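Local structure of fervidolysin (Fervidobacterium pennivorans, 1R6V) at residues Y38-E43 / A85-R90; A392-K397 / A435-P440; T557-F562 / N593-L598. The protein cleaves keratin into peptides as a subtilisin-like serine protease, which lets the bacterium grow on native feathers. The protein carries 1 engineered substitution. One frame throughout, in Å; residues are numbered along the deposited sequence.

Interaction 1: Y38-E43 / A85-R90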
loop_
_atom_site.group_PDB
_atom_site.type_symbol
_atom_site.label_atom_id
_atom_site.label_comp_id
_atom_site.label_asym_id
_atom_site.label_seq_id
_atom_site.Cartn_x
_atom_site.Cartn_y
_atom_site.Cartn_z
ATOM N N TYR A 38 -15.448 -2.550 3.421
ATOM C CA TYR A 38 -16.538 -3.386 3.885
ATOM C C TYR A 38 -16.841 -4.511 2.924
ATOM O O TYR A 38 -16.324 -4.562 1.809
ATOM C CB TYR A 38 -17.797 -2.513 4.014
ATOM C CG TYR A 38 -18.256 -1.896 2.695
ATOM C CD1 TYR A 38 -19.092 -2.595 1.824
ATOM C CD2 TYR A 38 -17.853 -0.612 2.313
ATOM C CE1 TYR A 38 -19.518 -2.036 0.608
ATOM C CE2 TYR A 38 -18.277 -0.040 1.086
ATOM C CZ TYR A 38 -19.112 -0.765 0.240
ATOM O OH TYR A 38 -19.536 -0.222 -0.963
ATOM N N ASN A 39 -17.675 -5.429 3.387
ATOM C CA ASN A 39 -18.163 -6.480 2.524
ATOM C C ASN A 39 -19.644 -6.126 2.440
ATOM O O ASN A 39 -20.193 -6.028 1.355
ATOM C CB ASN A 39 -17.958 -7.863 3.131
ATOM C CG ASN A 39 -16.533 -8.361 2.961
ATOM O OD1 ASN A 39 -15.916 -8.169 1.908
ATOM N ND2 ASN A 39 -16.008 -9.008 3.990
ATOM N N ASP A 40 -20.257 -5.863 3.594
ATOM C CA ASP A 40 -21.678 -5.509 3.686
ATOM C C ASP A 40 -21.837 -4.006 3.933
ATOM O O ASP A 40 -21.623 -3.523 5.041
ATOM C CB ASP A 40 -22.310 -6.323 4.823
ATOM C CG ASP A 40 -23.757 -5.953 5.103
ATOM O OD1 ASP A 40 -24.312 -5.048 4.449
ATOM O OD2 ASP A 40 -24.338 -6.590 6.006
ATOM N N ARG A 41 -22.202 -3.266 2.892
ATOM C CA ARG A 41 -22.358 -1.814 3.003
ATOM C C ARG A 41 -23.263 -1.383 4.167
ATOM O O ARG A 41 -23.055 -0.329 4.757
ATOM C CB ARG A 41 -22.894 -1.239 1.677
ATOM C CG ARG A 41 -23.225 0.270 1.688
ATOM C CD ARG A 41 -22.003 1.139 2.056
ATOM N NE ARG A 41 -22.311 2.576 2.128
ATOM C CZ ARG A 41 -22.836 3.194 3.185
ATOM N NH1 ARG A 41 -23.127 2.515 4.288
ATOM N NH2 ARG A 41 -23.064 4.501 3.147
ATOM N N SER A 42 -24.261 -2.194 4.506
ATOM C CA SER A 42 -25.155 -1.814 5.596
ATOM C C SER A 42 -24.438 -1.754 6.954
ATOM O O SER A 42 -24.789 -0.943 7.822
ATOM C CB SER A 42 -26.355 -2.771 5.672
ATOM O OG SER A 42 -25.972 -4.053 6.131
ATOM N N GLU A 43 -23.421 -2.590 7.130
ATOM C CA GLU A 43 -22.686 -2.606 8.387
ATOM C C GLU A 43 -21.926 -1.314 8.607
ATOM O O GLU A 43 -21.634 -0.942 9.743
ATOM C CB GLU A 43 -21.702 -3.780 8.438
ATOM C CG GLU A 43 -22.339 -5.121 8.759
ATOM C CD GLU A 43 -22.886 -5.190 10.183
ATOM O OE1 GLU A 43 -22.092 -5.244 11.153
ATOM O OE2 GLU A 43 -24.123 -5.187 10.336
ATOM N N ALA A 85 -18.463 -5.397 17.526
ATOM C CA ALA A 85 -18.751 -6.742 17.055
ATOM C C ALA A 85 -19.339 -6.771 15.643
ATOM O O ALA A 85 -20.309 -7.484 15.380
ATOM C CB ALA A 85 -19.705 -7.434 18.027
ATOM N N LEU A 86 -18.750 -6.000 14.737
ATOM C CA LEU A 86 -19.218 -5.950 13.358
ATOM C C LEU A 86 -18.792 -7.236 12.648
ATOM O O LEU A 86 -17.769 -7.818 12.987
ATOM C CB LEU A 86 -18.605 -4.736 12.661
ATOM C CG LEU A 86 -18.740 -3.427 13.443
ATOM C CD1 LEU A 86 -18.000 -2.305 12.718
ATOM C CD2 LEU A 86 -20.208 -3.082 13.614
ATOM N N LYS A 87 -19.565 -7.693 11.671
ATOM C CA LYS A 87 -19.173 -8.920 10.983
ATOM C C LYS A 87 -18.849 -8.744 9.495
ATOM O O LYS A 87 -18.002 -9.455 8.946
ATOM C CB LYS A 87 -20.253 -9.993 11.146
ATOM C CG LYS A 87 -21.475 -9.816 10.258
ATOM C CD LYS A 87 -22.287 -8.593 10.639
ATOM C CE LYS A 87 -23.492 -8.413 9.703
ATOM N NZ LYS A 87 -24.400 -9.606 9.679
ATOM N N GLY A 88 -19.515 -7.802 8.844
ATOM C CA GLY A 88 -19.265 -7.602 7.428
ATOM C C GLY A 88 -18.350 -6.442 7.093
ATOM O O GLY A 88 -18.544 -5.785 6.076
ATOM N N ILE A 89 -17.360 -6.189 7.946
ATOM C CA ILE A 89 -16.401 -5.105 7.722
ATOM C C ILE A 89 -15.030 -5.733 7.467
ATOM O O ILE A 89 -14.622 -6.641 8.194
ATOM C CB ILE A 89 -16.311 -4.168 8.965
ATOM C CG1 ILE A 89 -17.621 -3.390 9.153
ATOM C CG2 ILE A 89 -15.152 -3.186 8.818
ATOM C CD1 ILE A 89 -18.076 -2.587 7.958
ATOM N N ARG A 90 -14.318 -5.275 6.437
ATOM C CA ARG A 90 -12.991 -5.823 6.162
ATOM C C ARG A 90 -11.899 -5.121 6.973
ATOM O O ARG A 90 -11.026 -5.776 7.555
ATOM C CB ARG A 90 -12.672 -5.742 4.661
ATOM C CG ARG A 90 -13.274 -6.877 3.825
ATOM C CD ARG A 90 -12.887 -6.749 2.350
ATOM N NE ARG A 90 -13.527 -5.569 1.784
ATOM C CZ ARG A 90 -12.898 -4.575 1.167
ATOM N NH1 ARG A 90 -11.576 -4.596 1.004
ATOM N NH2 ARG A 90 -13.604 -3.540 0.742
HETATM O O HOH W 1 -17.093 -9.985 6.530
#
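Gly88 O is gripped by two consecutive backbone amides, Asn39 N at 2.8 Å and Asp40 N at 3.0 Å. Asp40 N lies in the carbonyl plane on a lone pair with a nearly straight N-H...O (173°), whereas Asn39 N comes from above that plane. Packing is close here: Gly88 packs against Asp40 and Glu43, with Glu43 CG 3.9 Å from Gly88 N, and a CB on Gly88 would collide with Asp40 CB. Ile89 CD1 lies 3.8 Å from Glu43 CB and also touches Tyr38 CB, where strands 33-38 and 89-93 pair. The Glu43 carboxylate lies along Lys87 CD and CE, its CD 3.3 Å from Lys87 CE, and its OE2 pairs with Lys46. Arg90 bends at chi3 (-68°) to bring its guanidinium edge-on to Tyr38 O, which accepts from Arg90 NE at 3.0 Å and NH2 at 3.1 Å, both from one face of the carbonyl; NH2 also bonds Ile62 O.

The solvent side is looser. Exposed Asn39 crosses the Arg90 chain at about a right angle, and a water joins Asn39 ND2 to Lys87 O. Asp40 N-caps helix 41-51, its OD1 accepting from Ser42 N and OG. Directed bonds to backbone carbonyls thus fix this propeptide turn against strand 89-93, while the Lys87 ammonium, NZ 4.5 Å from Glu43 OE2, probably adds no more than a diffuse attraction.

Interaction 2: A392-K397 / A435-P440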
loop_
_atom_site.group_PDB
_atom_site.type_symbol
_atom_site.label_atom_id
_atom_site.label_comp_id
_atom_site.label_asym_id
_atom_site.label_seq_id
_atom_site.Cartn_x
_atom_site.Cartn_y
_atom_site.Cartn_z
ATOM N N ALA A 392 3.427 2.763 -22.990
ATOM C CA ALA A 392 2.365 3.183 -23.895
ATOM C C ALA A 392 2.640 2.746 -25.334
ATOM O O ALA A 392 1.721 2.320 -26.036
ATOM C CB ALA A 392 2.176 4.706 -23.824
ATOM N N VAL A 393 3.890 2.867 -25.773
ATOM C CA VAL A 393 4.262 2.448 -27.133
ATOM C C VAL A 393 4.093 0.922 -27.251
ATOM O O VAL A 393 3.530 0.413 -28.228
ATOM C CB VAL A 393 5.733 2.896 -27.474
ATOM C CG1 VAL A 393 6.149 2.390 -28.873
ATOM C CG2 VAL A 393 5.804 4.434 -27.473
ATOM N N LEU A 394 4.535 0.188 -26.235
ATOM C CA LEU A 394 4.404 -1.269 -26.254
ATOM C C LEU A 394 2.957 -1.735 -26.287
ATOM O O LEU A 394 2.645 -2.739 -26.935
ATOM C CB LEU A 394 5.085 -1.897 -25.036
ATOM C CG LEU A 394 6.603 -1.696 -24.934
ATOM C CD1 LEU A 394 7.112 -2.281 -23.626
ATOM C CD2 LEU A 394 7.303 -2.382 -26.119
ATOM N N LEU A 395 2.075 -1.024 -25.591
ATOM C CA LEU A 395 0.673 -1.436 -25.555
ATOM C C LEU A 395 0.015 -1.286 -26.912
ATOM O O LEU A 395 -1.004 -1.921 -27.176
ATOM C CB LEU A 395 -0.085 -0.662 -24.474
ATOM C CG LEU A 395 0.305 -1.130 -23.061
ATOM C CD1 LEU A 395 -0.324 -0.218 -22.033
ATOM C CD2 LEU A 395 -0.138 -2.590 -22.850
ATOM N N GLN A 396 0.583 -0.445 -27.773
ATOM C CA GLN A 396 0.033 -0.310 -29.118
ATOM C C GLN A 396 0.399 -1.563 -29.903
ATOM O O GLN A 396 -0.435 -2.134 -30.615
ATOM C CB GLN A 396 0.614 0.895 -29.860
ATOM C CG GLN A 396 0.123 0.964 -31.309
ATOM C CD GLN A 396 0.724 2.119 -32.073
ATOM O OE1 GLN A 396 1.263 3.053 -31.481
ATOM N NE2 GLN A 396 0.630 2.068 -33.398
ATOM N N LYS A 397 1.645 -1.997 -29.777
ATOM C CA LYS A 397 2.096 -3.171 -30.511
ATOM C C LYS A 397 1.619 -4.508 -29.953
ATOM O O LYS A 397 1.430 -5.461 -30.708
ATOM C CB LYS A 397 3.621 -3.191 -30.614
ATOM C CG LYS A 397 4.138 -4.388 -31.418
ATOM C CD LYS A 397 5.609 -4.267 -31.772
ATOM C CE LYS A 397 6.056 -5.451 -32.639
ATOM N NZ LYS A 397 7.491 -5.362 -33.029
ATOM N N ALA A 435 14.690 -2.341 -28.173
ATOM C CA ALA A 435 14.795 -3.775 -27.915
ATOM C C ALA A 435 13.460 -4.329 -27.413
ATOM O O ALA A 435 13.037 -5.427 -27.798
ATOM C CB ALA A 435 15.906 -4.062 -26.891
ATOM N N ALA A 436 12.777 -3.569 -26.563
ATOM C CA ALA A 436 11.491 -4.038 -26.044
ATOM C C ALA A 436 10.454 -4.176 -27.154
ATOM O O ALA A 436 9.705 -5.159 -27.205
ATOM C CB ALA A 436 10.971 -3.077 -24.966
ATOM N N LEU A 437 10.419 -3.205 -28.060
ATOM C CA LEU A 437 9.429 -3.226 -29.129
ATOM C C LEU A 437 9.616 -4.419 -30.069
ATOM O O LEU A 437 8.655 -4.884 -30.686
ATOM C CB LEU A 437 9.473 -1.911 -29.917
ATOM C CG LEU A 437 8.309 -1.621 -30.867
ATOM C CD1 LEU A 437 6.997 -1.576 -30.098
ATOM C CD2 LEU A 437 8.572 -0.305 -31.557
ATOM N N GLN A 438 10.846 -4.904 -30.178
ATOM C CA GLN A 438 11.131 -6.054 -31.032
ATOM C C GLN A 438 10.408 -7.282 -30.515
ATOM O O GLN A 438 9.992 -8.149 -31.288
ATOM C CB GLN A 438 12.633 -6.334 -31.084
ATOM C CG GLN A 438 13.402 -5.284 -31.860
ATOM C CD GLN A 438 14.838 -5.677 -32.093
ATOM O OE1 GLN A 438 15.118 -6.777 -32.565
ATOM N NE2 GLN A 438 15.761 -4.781 -31.770
ATOM N N GLY A 439 10.258 -7.344 -29.199
ATOM C CA GLY A 439 9.582 -8.463 -28.586
ATOM C C GLY A 439 10.316 -9.764 -28.839
ATOM O O GLY A 439 11.541 -9.787 -28.967
ATOM N N PRO A 440 9.582 -10.878 -28.907
ATOM C CA PRO A 440 8.130 -10.908 -28.741
ATOM C C PRO A 440 7.748 -10.725 -27.269
ATOM O O PRO A 440 8.601 -10.668 -26.388
ATOM C CB PRO A 440 7.767 -12.298 -29.258
ATOM C CG PRO A 440 8.934 -13.117 -28.793
ATOM C CD PRO A 440 10.107 -12.227 -29.181
HETATM O O HOH W 2 8.522 -7.786 -34.290
#
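With CG anti to the backbone N (chi1 -178°) and every later torsion extended, Lys397 reaches straight across to the end of helix 433-438, while Leu437, also anti (chi1 -167°), turns its CD1 branch against the aliphatic part of that lysine. The carbons press together tightly, Lys397 CD lying 3.5 Å from Leu437 CD1. At the tip, Lys397 NZ donates to Leu437 O at 2.7 Å, tilted 28° from the carbonyl plane. The same ammonium forms a salt bridge with Glu150 and donates to a water that is weakly bonded to Gln438 O, so three acceptors hold it. Shortening Lys397 to an alanine is likely to leave Leu437 O and the Glu150 carboxylate without this donor and to open a gap beside Leu437 CD1.

One turn back, Leu394 works through its CD2 branch, which sits 3.8 Å from Leu437 N and 3.9 Å from Ala436 CB. Val393 CG1 makes a longer contact with Leu437 CD1, at 4.2 Å. Gly439, with positive phi, is where the chain leaves the helix. In the peptidase S8 domain, the C-terminal end of helix 380-397 thus packs on helix 433-438, with Leu410 and Thr413 of helix 403-413 bordering Leu394 and Ala436, and Leu147 of helix 145-150 against Leu437.

Interaction 3: T557-F562 / N593-L598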
loop_
_atom_site.group_PDB
_atom_site.type_symbol
_atom_site.label_atom_id
_atom_site.label_comp_id
_atom_site.label_asym_id
_atom_site.label_seq_id
_atom_site.Cartn_x
_atom_site.Cartn_y
_atom_site.Cartn_z
ATOM N N THR A 557 -0.258 -23.166 21.392
ATOM C CA THR A 557 -0.488 -23.911 22.619
ATOM C C THR A 557 -0.853 -22.894 23.685
ATOM O O THR A 557 -0.317 -21.784 23.712
ATOM C CB THR A 557 0.760 -24.701 23.072
ATOM O OG1 THR A 557 1.880 -23.820 23.198
ATOM C CG2 THR A 557 1.079 -25.794 22.064
ATOM N N LEU A 558 -1.780 -23.272 24.553
ATOM C CA LEU A 558 -2.211 -22.380 25.623
ATOM C C LEU A 558 -2.642 -23.191 26.823
ATOM O O LEU A 558 -3.514 -24.044 26.715
ATOM C CB LEU A 558 -3.391 -21.519 25.170
ATOM C CG LEU A 558 -4.010 -20.601 26.232
ATOM C CD1 LEU A 558 -2.976 -19.584 26.689
ATOM C CD2 LEU A 558 -5.227 -19.888 25.656
ATOM N N GLN A 559 -2.019 -22.923 27.962
ATOM C CA GLN A 559 -2.378 -23.607 29.196
ATOM C C GLN A 559 -2.595 -22.550 30.267
ATOM O O GLN A 559 -1.968 -21.496 30.235
ATOM C CB GLN A 559 -1.263 -24.564 29.638
ATOM C CG GLN A 559 -1.020 -25.739 28.682
ATOM C CD GLN A 559 0.080 -26.670 29.169
ATOM O OE1 GLN A 559 1.178 -26.223 29.514
ATOM N NE2 GLN A 559 -0.205 -27.973 29.191
ATOM N N VAL A 560 -3.502 -22.819 31.201
ATOM C CA VAL A 560 -3.737 -21.886 32.293
ATOM C C VAL A 560 -3.836 -22.660 33.607
ATOM O O VAL A 560 -4.476 -23.704 33.672
ATOM C CB VAL A 560 -5.025 -21.045 32.097
ATOM C CG1 VAL A 560 -6.241 -21.935 32.010
ATOM C CG2 VAL A 560 -5.167 -20.073 33.252
ATOM N N LYS A 561 -3.178 -22.143 34.641
ATOM C CA LYS A 561 -3.191 -22.768 35.967
ATOM C C LYS A 561 -3.364 -21.674 37.025
ATOM O O LYS A 561 -2.668 -20.669 36.986
ATOM C CB LYS A 561 -1.868 -23.511 36.200
ATOM C CG LYS A 561 -1.674 -24.078 37.605
ATOM C CD LYS A 561 -0.340 -24.820 37.710
ATOM C CE LYS A 561 -0.058 -25.298 39.135
ATOM N NZ LYS A 561 1.206 -26.094 39.202
ATOM N N PHE A 562 -4.292 -21.859 37.962
ATOM C CA PHE A 562 -4.501 -20.868 39.018
ATOM C C PHE A 562 -3.999 -21.440 40.336
ATOM O O PHE A 562 -4.170 -22.622 40.604
ATOM C CB PHE A 562 -5.973 -20.505 39.158
ATOM C CG PHE A 562 -6.598 -20.041 37.886
ATOM C CD1 PHE A 562 -7.207 -20.952 37.034
ATOM C CD2 PHE A 562 -6.568 -18.701 37.535
ATOM C CE1 PHE A 562 -7.791 -20.535 35.831
ATOM C CE2 PHE A 562 -7.144 -18.264 36.339
ATOM C CZ PHE A 562 -7.759 -19.192 35.486
ATOM N N ASN A 593 -4.176 -25.136 41.342
ATOM C CA ASN A 593 -2.970 -25.770 40.814
ATOM C C ASN A 593 -3.207 -26.763 39.683
ATOM O O ASN A 593 -2.296 -27.484 39.275
ATOM C CB ASN A 593 -2.200 -26.441 41.956
ATOM C CG ASN A 593 -1.587 -25.433 42.903
ATOM O OD1 ASN A 593 -1.312 -25.738 44.065
ATOM N ND2 ASN A 593 -1.359 -24.227 42.409
ATOM N N GLN A 594 -4.432 -26.797 39.179
ATOM C CA GLN A 594 -4.767 -27.685 38.079
ATOM C C GLN A 594 -4.465 -26.946 36.772
ATOM O O GLN A 594 -4.833 -25.786 36.620
ATOM C CB GLN A 594 -6.248 -28.054 38.136
ATOM C CG GLN A 594 -6.690 -28.947 36.994
ATOM C CD GLN A 594 -8.070 -29.532 37.215
ATOM O OE1 GLN A 594 -8.992 -29.291 36.434
ATOM N NE2 GLN A 594 -8.218 -30.314 38.286
ATOM N N THR A 595 -3.772 -27.607 35.848
ATOM C CA THR A 595 -3.440 -26.988 34.567
ATOM C C THR A 595 -4.515 -27.294 33.534
ATOM O O THR A 595 -4.749 -28.460 33.211
ATOM C CB THR A 595 -2.087 -27.503 34.009
ATOM O OG1 THR A 595 -1.023 -27.138 34.897
ATOM C CG2 THR A 595 -1.813 -26.900 32.635
ATOM N N TYR A 596 -5.180 -26.254 33.031
ATOM C CA TYR A 596 -6.208 -26.434 32.007
ATOM C C TYR A 596 -5.524 -26.238 30.658
ATOM O O TYR A 596 -4.859 -25.228 30.445
ATOM C CB TYR A 596 -7.330 -25.401 32.149
ATOM C CG TYR A 596 -8.049 -25.442 33.475
ATOM C CD1 TYR A 596 -7.632 -24.649 34.541
ATOM C CD2 TYR A 596 -9.143 -26.284 33.663
ATOM C CE1 TYR A 596 -8.294 -24.695 35.771
ATOM C CE2 TYR A 596 -9.810 -26.338 34.885
ATOM C CZ TYR A 596 -9.377 -25.542 35.932
ATOM O OH TYR A 596 -10.018 -25.615 37.149
ATOM N N ASP A 597 -5.680 -27.203 29.760
ATOM C CA ASP A 597 -5.057 -27.115 28.439
ATOM C C ASP A 597 -6.097 -26.645 27.438
ATOM O O ASP A 597 -7.069 -27.341 27.157
ATOM C CB ASP A 597 -4.485 -28.480 28.031
ATOM C CG ASP A 597 -3.676 -28.424 26.737
ATOM O OD1 ASP A 597 -3.353 -27.316 26.268
ATOM O OD2 ASP A 597 -3.352 -29.500 26.194
ATOM N N LEU A 598 -5.891 -25.442 26.915
ATOM C CA LEU A 598 -6.810 -24.851 25.957
ATOM C C LEU A 598 -6.216 -24.848 24.549
ATOM O O LEU A 598 -6.767 -24.223 23.646
ATOM C CB LEU A 598 -7.120 -23.412 26.380
ATOM C CG LEU A 598 -7.752 -23.291 27.769
ATOM C CD1 LEU A 598 -7.932 -21.831 28.133
ATOM C CD2 LEU A 598 -9.091 -24.013 27.779
HETATM O O HOH W 3 0.257 -27.871 37.296
HETATM O O HOH W 4 -6.068 -24.139 38.178
#
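Phe562 O accepts from Asn593 N at 2.6 Å, the shortest protein-to-protein bond of the pair, with the donor nearly along the C=O axis (C=O...N angle 171°). Next to it, a water accepts from Phe562 N and probably donates to Gln594 O, bridging the two backbones beside that bond. Farther along, Val560 N donates to Tyr596 O at 2.9 Å, and Tyr596 N returns a bond to Val560 O at 2.7 Å. Leu598 N then bonds Leu558 O.

Strands 558-562 and 595-597 run antiparallel, their axes 156° apart, in a four-stranded sheet of the second beta-sandwich domain, with 595-597 at its edge. Val560 and Tyr596 meet Phe574 of the other sheet, and Leu558 and Leu598 meet Phe607. On this inner face Val560 CG1 rests 3.6 Å from Tyr596 CB, and the Tyr596 ring meets the edge of the Phe562 ring, CE1 to CD1 4.1 Å; the Tyr596 hydroxyl bonds Ala589 O. On the opposite face, Thr595 CG2 touches Gln559 CB at 3.8 Å. The fully extended Lys561 chain, CG anti to the backbone N (chi1 173°), carries NZ to a water that also bonds Asn593 O and Thr595 OG1.

From the N terminus the three contacts follow one another in series; none nests within or crosses another. Interaction 1 closes a loop of 41 intervening residues inside the propeptide, bringing the start of helix 41-51 to strand 89-93. Interaction 2 closes 37 residues, 13 of them helical, and joins two helices of the peptidase S8 domain. Interaction 3 closes 30 residues, with strands but no helix, and adds an edge strand to a sheet of the second beta-sandwich. By these residue ranges each contact ties together parts of its own domain. Their centres are about 44 Å (1 and 2), 35 Å (1 and 3) and 64 Å (2 and 3) apart; interactions 2 and 3 lie on opposite sides of the chain's centre.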